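Local coordinates for checkpoint serine/threonine-protein kinase BUB1 (Saccharomyces cerevisiae, PDB 3ESL) that delays anaphase in the spindle assembly checkpoint until chromosomes are bioriented and phosphorylates BUB3 and itself, and is represented here by its conserved N-terminal domain, at residues Thr112-Phe117 with Asn145-Asn150; Leu137-Ala142 with Arg154-Tyr159; Val55-Met60 with Leu89-Asn94. All blocks are in the same frame, centred on the assembly; numbering follows the deposited sequence. Where two conformers were deposited one is given.

Contact 1: Thr112-Phe117 with Asn145-Asn150; sequences TKLSLF and NCRPYN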
loop_
_atom_site.group_PDB
_atom_site.type_symbol
_atom_site.label_atom_id
_atom_site.label_comp_id
_atom_site.label_asym_id
_atom_site.label_seq_id
_atom_site.Cartn_x
_atom_site.Cartn_y
_atom_site.Cartn_z
ATOM N N THR A 112 5.303 4.706 -7.979
ATOM C CA THR A 112 6.163 4.154 -9.031
ATOM C C THR A 112 7.538 4.819 -9.147
ATOM O O THR A 112 8.412 4.341 -9.893
ATOM C CB THR A 112 5.447 4.071 -10.385
ATOM O OG1 THR A 112 4.944 5.357 -10.743
ATOM C CG2 THR A 112 4.288 3.062 -10.316
ATOM N N LYS A 113 7.748 5.902 -8.397
ATOM C CA LYS A 113 9.072 6.503 -8.303
ATOM C C LYS A 113 9.738 6.223 -6.952
ATOM O O LYS A 113 10.805 6.785 -6.643
ATOM C CB LYS A 113 9.002 8.008 -8.593
ATOM C CG LYS A 113 8.497 8.350 -9.984
ATOM C CD LYS A 113 8.398 9.870 -10.176
ATOM C CE LYS A 113 7.723 10.209 -11.508
ATOM N NZ LYS A 113 7.820 11.670 -11.833
ATOM N N LEU A 114 9.116 5.358 -6.145
ATOM C CA LEU A 114 9.636 5.019 -4.817
ATOM C C LEU A 114 10.094 3.566 -4.707
ATOM O O LEU A 114 9.331 2.647 -5.029
ATOM C CB LEU A 114 8.571 5.293 -3.740
ATOM C CG LEU A 114 8.119 6.761 -3.662
ATOM C CD1 LEU A 114 6.982 6.888 -2.675
ATOM C CD2 LEU A 114 9.300 7.677 -3.271
ATOM N N SER A 115 11.321 3.368 -4.214
ATOM C CA SER A 115 11.889 2.018 -4.041
ATOM C C SER A 115 10.990 1.080 -3.237
ATOM O O SER A 115 10.874 -0.107 -3.553
ATOM C CB SER A 115 13.265 2.091 -3.370
ATOM O OG SER A 115 14.186 2.741 -4.210
ATOM N N LEU A 116 10.371 1.606 -2.183
ATOM C CA LEU A 116 9.510 0.816 -1.324
ATOM C C LEU A 116 8.418 0.097 -2.106
ATOM O O LEU A 116 8.080 -1.046 -1.787
ATOM C CB LEU A 116 8.900 1.703 -0.232
ATOM C CG LEU A 116 8.026 0.967 0.797
ATOM C CD1 LEU A 116 8.828 -0.058 1.570
ATOM C CD2 LEU A 116 7.359 1.965 1.716
ATOM N N PHE A 117 7.879 0.761 -3.130
ATOM C CA PHE A 117 6.803 0.167 -3.920
ATOM C C PHE A 117 7.302 -1.128 -4.558
ATOM O O PHE A 117 6.679 -2.192 -4.428
ATOM C CB PHE A 117 6.302 1.134 -4.995
ATOM C CG PHE A 117 5.342 0.500 -5.974
ATOM C CD1 PHE A 117 3.988 0.400 -5.674
ATOM C CD2 PHE A 117 5.802 -0.025 -7.189
ATOM C CE1 PHE A 117 3.097 -0.211 -6.578
ATOM C CE2 PHE A 117 4.918 -0.631 -8.098
ATOM C CZ PHE A 117 3.560 -0.718 -7.792
ATOM N N ASN A 145 14.399 4.853 -12.081
ATOM C CA ASN A 145 15.140 5.780 -11.212
ATOM C C ASN A 145 14.430 6.052 -9.883
ATOM O O ASN A 145 14.300 7.206 -9.460
ATOM C CB ASN A 145 15.426 7.109 -11.933
ATOM C CG ASN A 145 16.400 6.957 -13.097
ATOM O OD1 ASN A 145 16.181 7.520 -14.175
ATOM N ND2 ASN A 145 17.484 6.208 -12.883
ATOM N N CYS A 146 13.954 4.989 -9.239
ATOM C CA CYS A 146 13.237 5.106 -7.964
ATOM C C CYS A 146 14.186 5.425 -6.802
ATOM O O CYS A 146 15.364 5.054 -6.829
ATOM C CB CYS A 146 12.445 3.826 -7.673
ATOM S SG CYS A 146 13.480 2.385 -7.412
ATOM N N ARG A 147 13.659 6.106 -5.783
ATOM C CA ARG A 147 14.444 6.548 -4.622
ATOM C C ARG A 147 13.908 5.892 -3.339
ATOM O O ARG A 147 12.701 5.643 -3.258
ATOM C CB ARG A 147 14.433 8.087 -4.530
ATOM C CG ARG A 147 13.048 8.722 -4.302
ATOM C CD ARG A 147 13.153 10.175 -3.771
ATOM N NE ARG A 147 11.925 10.517 -3.043
ATOM C CZ ARG A 147 11.679 10.143 -1.790
ATOM N NH1 ARG A 147 12.602 9.464 -1.104
ATOM N NH2 ARG A 147 10.513 10.460 -1.209
ATOM N N PRO A 148 14.791 5.536 -2.364
ATOM C CA PRO A 148 16.268 5.568 -2.359
ATOM C C PRO A 148 16.871 4.472 -3.238
ATOM O O PRO A 148 16.590 3.277 -3.047
ATOM C CB PRO A 148 16.629 5.302 -0.896
ATOM C CG PRO A 148 15.490 4.577 -0.331
ATOM C CD PRO A 148 14.263 5.006 -1.088
ATOM N N TYR A 149 17.701 4.892 -4.181
ATOM C CA TYR A 149 18.205 4.010 -5.231
ATOM C C TYR A 149 19.126 2.902 -4.719
ATOM O O TYR A 149 18.972 1.738 -5.096
ATOM C CB TYR A 149 18.905 4.845 -6.303
ATOM C CG TYR A 149 19.267 4.072 -7.544
ATOM C CD1 TYR A 149 18.310 3.811 -8.529
ATOM C CD2 TYR A 149 20.570 3.609 -7.743
ATOM C CE1 TYR A 149 18.641 3.096 -9.682
ATOM C CE2 TYR A 149 20.913 2.896 -8.897
ATOM C CZ TYR A 149 19.945 2.647 -9.857
ATOM O OH TYR A 149 20.276 1.949 -10.996
ATOM N N ASN A 150 20.086 3.257 -3.868
ATOM C CA ASN A 150 21.067 2.282 -3.401
ATOM C C ASN A 150 20.466 1.170 -2.556
ATOM O O ASN A 150 20.905 0.015 -2.627
ATOM C CB ASN A 150 22.227 2.969 -2.673
ATOM C CG ASN A 150 23.177 3.680 -3.629
ATOM O OD1 ASN A 150 23.382 3.248 -4.766
ATOM N ND2 ASN A 150 23.769 4.771 -3.166
HETATM O O HOH W 1 12.363 8.839 -7.698
#
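Leu114 and Arg147 form a single backbone bridge, hydrogen-bonded in the parallel pattern: Arg147 N gives to Lys113 O at 3.1 Å, and Ser115 N reaches Arg147 O at 2.8 Å, almost straight at 171°. Lys113 O is shared further, since a water donates to it and to Asn145 O, and the CA-H of Cys146 lies against it. From the first turn of helix 115-127, Ser115 OG donates to Pro148 O over 2.7 Å, coming from well above the carbonyl plane. Its chi1 of -65° turns OG away from its own carbonyl carbon and across to this acceptor; a small hydroxyl suits the place, because Ser115 CB also has the proline ring beside it, 3.8 Å from Pro148 CD. The two short links thus meet just ahead of helix 115-127 and helix 149-165, in an all-helical TPR-like domain where such loops turn the chain from one helix to the next. Asn145, with positive phi, is the C-prime residue of the Schellman motif closing helix 131-143, a conformation asparagine tolerates well. Leu114 and Arg147 send their side chains out side by side: Leu114 CD2 rests on one face of the guanidinium, 3.7 Å from Arg147 NH2 and offset toward the rim. Leu114 also packs on Leu80 of helix 77-90, and Arg147 touches Pro77.

Contact 2: Leu137-Ala142 with Arg154-Tyr159; sequences LLELGA and RSLSNY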
loop_
_atom_site.group_PDB
_atom_site.type_symbol
_atom_site.label_atom_id
_atom_site.label_comp_id
_atom_site.label_asym_id
_atom_site.label_seq_id
_atom_site.Cartn_x
_atom_site.Cartn_y
_atom_site.Cartn_z
ATOM N N LEU A 137 10.802 -7.151 -11.392
ATOM C CA LEU A 137 10.141 -6.004 -10.778
ATOM C C LEU A 137 11.140 -5.090 -10.058
ATOM O O LEU A 137 11.045 -3.863 -10.156
ATOM C CB LEU A 137 9.055 -6.481 -9.834
ATOM C CG LEU A 137 8.014 -5.487 -9.355
ATOM C CD1 LEU A 137 7.434 -4.671 -10.515
ATOM C CD2 LEU A 137 6.954 -6.292 -8.632
ATOM N N LEU A 138 12.106 -5.679 -9.355
ATOM C CA LEU A 138 13.151 -4.867 -8.710
ATOM C C LEU A 138 13.988 -4.134 -9.755
ATOM O O LEU A 138 14.282 -2.941 -9.615
ATOM C CB LEU A 138 14.046 -5.709 -7.801
ATOM C CG LEU A 138 13.374 -6.310 -6.568
ATOM C CD1 LEU A 138 14.293 -7.328 -5.905
ATOM C CD2 LEU A 138 12.947 -5.223 -5.563
ATOM N N GLU A 139 14.336 -4.838 -10.828
ATOM C CA GLU A 139 15.091 -4.228 -11.920
ATOM C C GLU A 139 14.297 -3.115 -12.618
ATOM O O GLU A 139 14.872 -2.127 -13.073
ATOM C CB GLU A 139 15.535 -5.297 -12.924
ATOM C CG GLU A 139 16.388 -6.386 -12.293
ATOM C CD GLU A 139 16.725 -7.511 -13.257
ATOM O OE1 GLU A 139 15.929 -7.772 -14.188
ATOM O OE2 GLU A 139 17.790 -8.140 -13.069
ATOM N N LEU A 140 12.975 -3.271 -12.678
ATOM C CA LEU A 140 12.102 -2.243 -13.246
ATOM C C LEU A 140 12.128 -0.967 -12.398
ATOM O O LEU A 140 12.133 0.142 -12.931
ATOM C CB LEU A 140 10.664 -2.758 -13.377
ATOM C CG LEU A 140 9.599 -1.822 -13.967
ATOM C CD1 LEU A 140 9.928 -1.386 -15.412
ATOM C CD2 LEU A 140 8.216 -2.473 -13.915
ATOM N N GLY A 141 12.133 -1.140 -11.080
ATOM C CA GLY A 141 12.250 -0.012 -10.161
ATOM C C GLY A 141 13.514 0.784 -10.421
ATOM O O GLY A 141 13.473 2.010 -10.495
ATOM N N ALA A 142 14.633 0.077 -10.572
ATOM C CA ALA A 142 15.920 0.718 -10.839
ATOM C C ALA A 142 15.914 1.457 -12.182
ATOM O O ALA A 142 16.452 2.563 -12.288
ATOM C CB ALA A 142 17.048 -0.301 -10.771
ATOM N N ARG A 154 20.579 -3.027 -3.028
ATOM C CA ARG A 154 20.879 -4.000 -1.976
ATOM C C ARG A 154 19.750 -5.014 -1.805
ATOM O O ARG A 154 20.006 -6.189 -1.534
ATOM C CB ARG A 154 21.187 -3.308 -0.646
ATOM C CG ARG A 154 22.435 -2.439 -0.680
ATOM C CD ARG A 154 22.926 -2.086 0.722
ATOM N NE ARG A 154 21.995 -1.222 1.446
ATOM C CZ ARG A 154 21.922 0.100 1.303
ATOM N NH1 ARG A 154 22.720 0.736 0.449
ATOM N NH2 ARG A 154 21.038 0.787 2.011
ATOM N N SER A 155 18.507 -4.557 -1.966
ATOM C CA SER A 155 17.338 -5.446 -1.903
ATOM C C SER A 155 17.405 -6.514 -2.990
ATOM O O SER A 155 17.097 -7.689 -2.749
ATOM C CB SER A 155 16.037 -4.639 -2.040
ATOM O OG SER A 155 15.789 -3.866 -0.871
ATOM N N LEU A 156 17.808 -6.084 -4.180
ATOM C CA LEU A 156 17.983 -6.962 -5.320
ATOM C C LEU A 156 19.122 -7.950 -5.056
ATOM O O LEU A 156 18.975 -9.153 -5.299
ATOM C CB LEU A 156 18.253 -6.131 -6.574
ATOM C CG LEU A 156 18.503 -6.806 -7.927
ATOM C CD1 LEU A 156 17.418 -7.829 -8.293
ATOM C CD2 LEU A 156 18.626 -5.749 -9.008
ATOM N N SER A 157 20.239 -7.443 -4.533
ATOM C CA SER A 157 21.386 -8.291 -4.186
ATOM C C SER A 157 21.008 -9.370 -3.175
ATOM O O SER A 157 21.337 -10.545 -3.372
ATOM C CB SER A 157 22.556 -7.450 -3.666
ATOM O OG SER A 157 23.703 -8.261 -3.448
ATOM N N ASN A 158 20.309 -8.977 -2.108
ATOM C CA ASN A 158 19.853 -9.932 -1.097
ATOM C C ASN A 158 18.895 -10.968 -1.677
ATOM O O ASN A 158 18.908 -12.133 -1.271
ATOM C CB ASN A 158 19.201 -9.218 0.093
ATOM C CG ASN A 158 20.162 -8.287 0.820
ATOM O OD1 ASN A 158 21.377 -8.361 0.639
ATOM N ND2 ASN A 158 19.617 -7.411 1.651
ATOM N N TYR A 159 18.068 -10.538 -2.628
ATOM C CA TYR A 159 17.126 -11.440 -3.279
ATOM C C TYR A 159 17.841 -12.482 -4.140
ATOM O O TYR A 159 17.469 -13.668 -4.144
ATOM C CB TYR A 159 16.106 -10.666 -4.118
ATOM C CG TYR A 159 15.043 -11.564 -4.704
ATOM C CD1 TYR A 159 14.474 -12.586 -3.935
ATOM C CD2 TYR A 159 14.614 -11.407 -6.021
ATOM C CE1 TYR A 159 13.502 -13.417 -4.465
ATOM C CE2 TYR A 159 13.638 -12.243 -6.561
ATOM C CZ TYR A 159 13.089 -13.242 -5.769
ATOM O OH TYR A 159 12.123 -14.077 -6.279
#
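Ser155 OG is gripped by two hydrogen bonds, one with Glu119 OE2 on helix 115-127 and one with Arg151 O a turn earlier in its own helix, while the carbonyl O of Ser155 lies 4.2 Å from Leu138 CD1. A small polar residue suits this border, where its hydroxyl is satisfied by Glu119 and by its own helix, next to the apolar contact. That contact is made chiefly by two leucines. Leu138 leads with one branch: CD1 comes within 3.8 Å of Leu156 CA and 4.0 Å of Leu156 CD1, so the methyl lies against the backbone of the facing helix as well as its side chain. The two side chains slide past each other in opposite directions, and each can therefore reach toward the base of the other; Leu156 CD1 is also close to Leu138 CB. With chi1 at 179°, Leu156 stretches away from its own backbone N, and its other branch, CD2, meets the aliphatic part of a glutamate, 4.0 Å from Glu139 CG, the chains crossing at about a right angle. Glutamate fits here because its CG methylene can pack against leucine while the carboxylate extends past it. Tyr159 meets the same Leu138 methyl roughly at right angles to Leu156: its CD2 is 4.1 Å from Leu138 CD1, which approaches the ring obliquely. The phenol end is held separately, Tyr159 OH being hydrogen-bonded to Phe131 O at the start of helix 131-143. Helix 131-143 and helix 149-165 run antiparallel here at 160°, their local axes 10.1 Å apart, with Leu138 and Leu156 making most of the contact between them: the packing of consecutive helices in a helical hairpin, typical of TPR-like domains.

Contact 3: Val55-Met60 with Leu89-Asn94; sequences VLRSTM and LFLSNN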
loop_
_atom_site.group_PDB
_atom_site.type_symbol
_atom_site.label_atom_id
_atom_site.label_comp_id
_atom_site.label_asym_id
_atom_site.label_seq_id
_atom_site.Cartn_x
_atom_site.Cartn_y
_atom_site.Cartn_z
ATOM N N VAL A 55 -13.047 0.506 12.434
ATOM C CA VAL A 55 -12.863 1.945 12.252
ATOM C C VAL A 55 -11.530 2.195 11.549
ATOM O O VAL A 55 -11.436 3.078 10.682
ATOM C CB VAL A 55 -12.949 2.728 13.584
ATOM C CG1 VAL A 55 -12.689 4.215 13.357
ATOM C CG2 VAL A 55 -14.329 2.526 14.236
ATOM N N LEU A 56 -10.510 1.420 11.908
ATOM C CA LEU A 56 -9.221 1.556 11.220
ATOM C C LEU A 56 -9.394 1.226 9.734
ATOM O O LEU A 56 -8.933 1.983 8.867
ATOM C CB LEU A 56 -8.133 0.686 11.860
ATOM C CG LEU A 56 -6.749 0.780 11.202
ATOM C CD1 LEU A 56 -6.204 2.215 11.214
ATOM C CD2 LEU A 56 -5.751 -0.191 11.839
ATOM N N ARG A 57 -10.056 0.107 9.437
ATOM C CA ARG A 57 -10.202 -0.329 8.045
ATOM C C ARG A 57 -10.945 0.723 7.234
ATOM O O ARG A 57 -10.488 1.109 6.157
ATOM C CB ARG A 57 -10.890 -1.707 7.939
ATOM C CG ARG A 57 -11.012 -2.191 6.483
ATOM C CD ARG A 57 -11.290 -3.687 6.317
ATOM N NE ARG A 57 -11.078 -4.061 4.910
ATOM C CZ ARG A 57 -10.960 -5.302 4.432
ATOM N NH1 ARG A 57 -11.028 -6.357 5.244
ATOM N NH2 ARG A 57 -10.769 -5.488 3.123
ATOM N N SER A 58 -12.077 1.193 7.761
ATOM C CA SER A 58 -12.897 2.218 7.096
ATOM C C SER A 58 -12.167 3.542 6.875
ATOM O O SER A 58 -12.309 4.173 5.824
ATOM C CB SER A 58 -14.191 2.456 7.885
ATOM O OG SER A 58 -14.799 3.682 7.510
ATOM N N THR A 59 -11.390 3.961 7.868
ATOM C CA THR A 59 -10.656 5.213 7.796
ATOM C C THR A 59 -9.555 5.103 6.743
ATOM O O THR A 59 -9.336 6.050 5.981
ATOM C CB THR A 59 -10.097 5.615 9.170
ATOM O OG1 THR A 59 -11.200 5.736 10.081
ATOM C CG2 THR A 59 -9.406 6.964 9.090
ATOM N N MET A 60 -8.887 3.957 6.702
ATOM C CA MET A 60 -7.786 3.772 5.751
ATOM C C MET A 60 -8.366 3.781 4.331
ATOM O O MET A 60 -7.799 4.383 3.421
ATOM C CB MET A 60 -7.028 2.480 6.033
ATOM C CG MET A 60 -6.205 2.548 7.307
ATOM S SD MET A 60 -5.293 1.027 7.584
ATOM C CE MET A 60 -4.040 1.194 6.338
ATOM N N LEU A 89 -2.329 -5.449 6.530
ATOM C CA LEU A 89 -3.286 -5.633 7.618
ATOM C C LEU A 89 -4.548 -6.370 7.182
ATOM O O LEU A 89 -5.076 -7.204 7.930
ATOM C CB LEU A 89 -3.680 -4.289 8.214
ATOM C CG LEU A 89 -2.609 -3.539 9.002
ATOM C CD1 LEU A 89 -3.159 -2.172 9.341
ATOM C CD2 LEU A 89 -2.221 -4.308 10.274
ATOM N N PHE A 90 -5.024 -6.068 5.975
ATOM C CA PHE A 90 -6.372 -6.472 5.576
ATOM C C PHE A 90 -6.467 -7.446 4.402
ATOM O O PHE A 90 -7.482 -8.138 4.254
ATOM C CB PHE A 90 -7.251 -5.236 5.356
ATOM C CG PHE A 90 -7.396 -4.381 6.582
ATOM C CD1 PHE A 90 -8.065 -4.862 7.708
ATOM C CD2 PHE A 90 -6.848 -3.110 6.626
ATOM C CE1 PHE A 90 -8.191 -4.085 8.858
ATOM C CE2 PHE A 90 -6.973 -2.323 7.772
ATOM C CZ PHE A 90 -7.648 -2.809 8.885
ATOM N N LEU A 91 -5.413 -7.536 3.596
ATOM C CA LEU A 91 -5.437 -8.395 2.412
ATOM C C LEU A 91 -4.428 -9.547 2.451
ATOM O O LEU A 91 -4.211 -10.219 1.438
ATOM C CB LEU A 91 -5.235 -7.544 1.147
ATOM C CG LEU A 91 -6.208 -6.383 0.922
ATOM C CD1 LEU A 91 -5.877 -5.623 -0.370
ATOM C CD2 LEU A 91 -7.648 -6.882 0.922
ATOM N N SER A 92 -3.837 -9.790 3.620
ATOM C CA SER A 92 -2.720 -10.728 3.753
ATOM C C SER A 92 -3.063 -12.174 3.371
ATOM O O SER A 92 -2.189 -12.927 2.935
ATOM C CB SER A 92 -2.114 -10.668 5.168
ATOM O OG SER A 92 -3.068 -11.043 6.152
ATOM N N ASN A 93 -4.331 -12.552 3.531
ATOM C CA ASN A 93 -4.787 -13.898 3.171
ATOM C C ASN A 93 -5.366 -13.977 1.750
ATOM O O ASN A 93 -6.058 -14.930 1.406
ATOM C CB ASN A 93 -5.810 -14.398 4.201
ATOM C CG ASN A 93 -7.132 -13.647 4.132
ATOM O OD1 ASN A 93 -7.187 -12.484 3.718
ATOM N ND2 ASN A 93 -8.211 -14.315 4.538
ATOM N N ASN A 94 -5.085 -12.968 0.925
ATOM C CA ASN A 94 -5.681 -12.891 -0.408
ATOM C C ASN A 94 -4.679 -12.375 -1.423
ATOM O O ASN A 94 -4.576 -11.162 -1.617
ATOM C CB ASN A 94 -6.917 -11.975 -0.378
ATOM C CG ASN A 94 -7.759 -12.063 -1.639
ATOM O OD1 ASN A 94 -7.266 -12.331 -2.742
ATOM N ND2 ASN A 94 -9.055 -11.823 -1.480
#
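Arg57 lays its whole side chain along Phe90, beginning with CB, which sits over one face of the ring in a CH-pi contact, 3.6 Å from Phe90 CZ. CG lies 4.1 Å from Phe90 CE1, and CD 3.7 Å from Phe90 CD1. Because CG is anti to the backbone N (chi1 -178°) and the chain stays extended, it sweeps across the ring toward the phenylalanine backbone. NE is hydrogen-bonded to Tyr86 OH. At the tip the guanidinium has Phe90 CB over its centre, near CZ and NH1, its plane 28° from that of the ring, and NH2 ends 4.1 Å from Leu91 CD2. Arginine suits this partly exposed position, its methylenes on the aromatic ring and its charged end carried past it. Cut back to an alanine, the side chain would lose everything beyond CB, which is likely to uncover part of the Phe90 ring face and leave Tyr86 OH without this partner. The opposite face of the ring has Leu89 CB upon it, and Met60 SD meets the edge in a Met-aromatic contact. The C-terminal end of helix 77-90 is thus set against helix 49-67, whose Met60 and Thr59 pack on helix 29-47, while Leu91 leans on helix 95-108.

Contacts 1 and 2 are neighbours, their centres 10 Å apart, and both draw on helix 149-165. They touch where helix 131-143 ends: Cys146 N of contact 1 lies 3.3 Å from Gly141 O of contact 2, a probable hydrogen bond. Their segments alternate along the chain, which ties three successive helices together. Contact 3 closes earlier in the sequence and lies on the other side of the chain's centre; its nearest atoms are about 12 Å from contact 1 and about 14 Å from contact 2. The side chain of Leu56 comes within about 4 Å of a bound 2-(cyclohexylamino)ethanesulfonic acid molecule, probably from the crystallisation liquor. All three contacts lie in the BUB1 N-terminal region.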